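Local coordinates for surface presentation of antigens protein SpaS (PDB 3C01) that acts in the type III secretion pathway that presents at the bacterial surface the determinants Salmonella needs to enter mammalian cells, at residues A31-A36 and V43-K48. Numbering follows the deposited sequence.
With CYS (cysteine), chain J.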
loop_
_atom_site.group_PDB
_atom_site.type_symbol
_atom_site.label_atom_id
_atom_site.label_comp_id
_atom_site.label_asym_id
_atom_site.label_seq_id
_atom_site.Cartn_x
_atom_site.Cartn_y
_atom_site.Cartn_z
ATOM N N ALA B 31 -4.603 -0.840 12.745
ATOM C CA ALA B 31 -5.419 0.362 12.616
ATOM C C ALA B 31 -5.406 0.887 11.178
ATOM O O ALA B 31 -6.413 1.380 10.679
ATOM C CB ALA B 31 -4.995 1.435 13.623
ATOM N N VAL B 32 -4.280 0.736 10.497
ATOM C CA VAL B 32 -4.167 1.121 9.091
ATOM C C VAL B 32 -5.118 0.338 8.234
ATOM O O VAL B 32 -5.805 0.915 7.429
ATOM C CB VAL B 32 -2.705 0.946 8.551
ATOM C CG1 VAL B 32 -2.666 1.051 7.049
ATOM C CG2 VAL B 32 -1.779 2.010 9.166
ATOM N N ARG B 33 -5.155 -0.975 8.426
ATOM C CA ARG B 33 -6.112 -1.871 7.758
ATOM C C ARG B 33 -7.534 -1.445 8.015
ATOM O O ARG B 33 -8.338 -1.376 7.095
ATOM C CB ARG B 33 -5.985 -3.269 8.334
ATOM C CG ARG B 33 -5.857 -4.352 7.344
ATOM C CD ARG B 33 -7.059 -5.300 7.229
ATOM N NE ARG B 33 -6.553 -6.669 7.204
ATOM C CZ ARG B 33 -7.071 -7.694 6.531
ATOM N NH1 ARG B 33 -8.147 -7.593 5.776
ATOM N NH2 ARG B 33 -6.485 -8.864 6.625
ATOM N N ALA B 34 -7.874 -1.205 9.280
ATOM C CA ALA B 34 -9.266 -0.848 9.602
ATOM C C ALA B 34 -9.561 0.489 8.886
ATOM O O ALA B 34 -10.614 0.655 8.307
ATOM C CB ALA B 34 -9.494 -0.762 11.117
ATOM N N TYR B 35 -8.603 1.413 8.857
ATOM C CA TYR B 35 -8.895 2.714 8.282
ATOM C C TYR B 35 -9.025 2.670 6.721
ATOM O O TYR B 35 -9.905 3.271 6.167
ATOM C CB TYR B 35 -7.873 3.762 8.771
ATOM C CG TYR B 35 -8.291 5.143 8.368
ATOM C CD1 TYR B 35 -9.194 5.868 9.139
ATOM C CD2 TYR B 35 -7.805 5.725 7.212
ATOM C CE1 TYR B 35 -9.611 7.137 8.769
ATOM C CE2 TYR B 35 -8.224 6.993 6.830
ATOM C CZ TYR B 35 -9.147 7.679 7.607
ATOM O OH TYR B 35 -9.567 8.911 7.225
ATOM N N ALA B 36 -8.147 1.946 6.033
ATOM C CA ALA B 36 -8.257 1.751 4.603
ATOM C C ALA B 36 -9.620 1.093 4.194
ATOM O O ALA B 36 -10.251 1.490 3.190
ATOM C CB ALA B 36 -7.159 0.917 4.174
ATOM N N VAL B 43 -7.026 -3.389 0.206
ATOM C CA VAL B 43 -6.065 -4.077 1.047
ATOM C C VAL B 43 -5.738 -5.424 0.428
ATOM O O VAL B 43 -6.618 -6.227 0.207
ATOM C CB VAL B 43 -6.615 -4.271 2.479
ATOM C CG1 VAL B 43 -5.579 -5.005 3.382
ATOM C CG2 VAL B 43 -6.999 -2.916 3.105
ATOM N N ILE B 44 -4.469 -5.674 0.143
ATOM C CA ILE B 44 -4.049 -6.910 -0.495
ATOM C C ILE B 44 -3.227 -7.689 0.469
ATOM O O ILE B 44 -2.188 -7.234 0.869
ATOM C CB ILE B 44 -3.238 -6.598 -1.738
ATOM C CG1 ILE B 44 -4.134 -5.814 -2.705
ATOM C CG2 ILE B 44 -2.791 -7.869 -2.421
ATOM C CD1 ILE B 44 -3.414 -5.424 -3.964
ATOM N N VAL B 45 -3.687 -8.858 0.872
ATOM C CA VAL B 45 -2.970 -9.596 1.886
ATOM C C VAL B 45 -1.992 -10.522 1.175
ATOM O O VAL B 45 -2.349 -11.621 0.726
ATOM C CB VAL B 45 -3.889 -10.342 2.889
ATOM C CG1 VAL B 45 -3.016 -10.873 4.053
ATOM C CG2 VAL B 45 -4.983 -9.413 3.447
ATOM N N ASP B 46 -0.757 -10.027 1.049
ATOM C CA ASP B 46 0.305 -10.715 0.317
ATOM C C ASP B 46 1.529 -10.780 1.216
ATOM O O ASP B 46 2.343 -9.856 1.287
ATOM C CB ASP B 46 0.607 -10.011 -1.012
ATOM C CG ASP B 46 1.651 -10.771 -1.872
ATOM O OD1 ASP B 46 2.543 -11.486 -1.327
ATOM O OD2 ASP B 46 1.579 -10.650 -3.125
ATOM N N ILE B 47 1.642 -11.907 1.895
ATOM C CA ILE B 47 2.600 -12.085 2.950
ATOM C C ILE B 47 4.041 -11.908 2.464
ATOM O O ILE B 47 4.780 -11.104 3.035
ATOM C CB ILE B 47 2.329 -13.437 3.639
ATOM C CG1 ILE B 47 0.996 -13.326 4.416
ATOM C CG2 ILE B 47 3.460 -13.855 4.547
ATOM C CD1 ILE B 47 0.608 -14.581 5.123
ATOM N N LYS B 48 4.449 -12.595 1.399
ATOM C CA LYS B 48 5.843 -12.487 0.973
ATOM C C LYS B 48 6.191 -11.076 0.598
ATOM O O LYS B 48 7.240 -10.579 0.978
ATOM C CB LYS B 48 6.203 -13.420 -0.169
ATOM C CG LYS B 48 6.548 -14.792 0.339
ATOM C CD LYS B 48 6.788 -15.819 -0.773
ATOM C CE LYS B 48 6.353 -17.248 -0.330
ATOM N NZ LYS B 48 7.011 -18.307 -1.174
HETATM N N CYS J . -5.212 -11.081 -2.585
HETATM C CA CYS J . -6.569 -10.645 -2.191
HETATM C C CYS J . -6.475 -9.940 -0.877
HETATM O O CYS J . -5.522 -10.163 -0.131
HETATM C CB CYS J . -7.485 -11.849 -2.033
HETATM S SG CYS J . -6.820 -13.075 -0.952
HETATM O OXT CYS J . -7.362 -9.167 -0.544
#
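Val43 packs its two methyl branches against Arg33 and Ala36, joining helix 26-39 to the strand that follows it in the alpha/beta fold of the C-terminal, cytoplasmic part of this type III secretion exporter. The chain turns back between them: the axes of helix 31-36 and strand 43-45 approach to 10.1 Å, with their directions 133° apart. The apolar contacts rest on residues three apart in the helix. Val43 CG1 lies anti to its backbone N (chi1 -180°), which leaves CG2 beside that N; Val43 CG2 then meets Ala36 CB at 4.0 Å, while Val43 CG1 sits 4.0 Å from Arg33 CG.

Arg33 bends at chi2 and chi3 and runs across both valines at about a right angle. One face of its guanidinium lies over Val43 CG1, whereas Val45 CG2 approaches obliquely, 3.6 Å from Arg33 NH2. Arg33 NH1 forms a salt bridge with Glu37 OE1, one turn further along the helix.

Residues 43-45 pair in parallel with a strand of another protein chain, extending the sheet across the interface, and Asp46 is the N-cap of helix 47-56, its OD1 accepting from Leu49 N. Val43, Ile44 and Val45 line the site of a bound cysteine. The modelled 2.5 Å between Val45 N and cysteine O is doubtful as a length; Val45 N donates to that carboxylate O at an N-H...O angle of 162°.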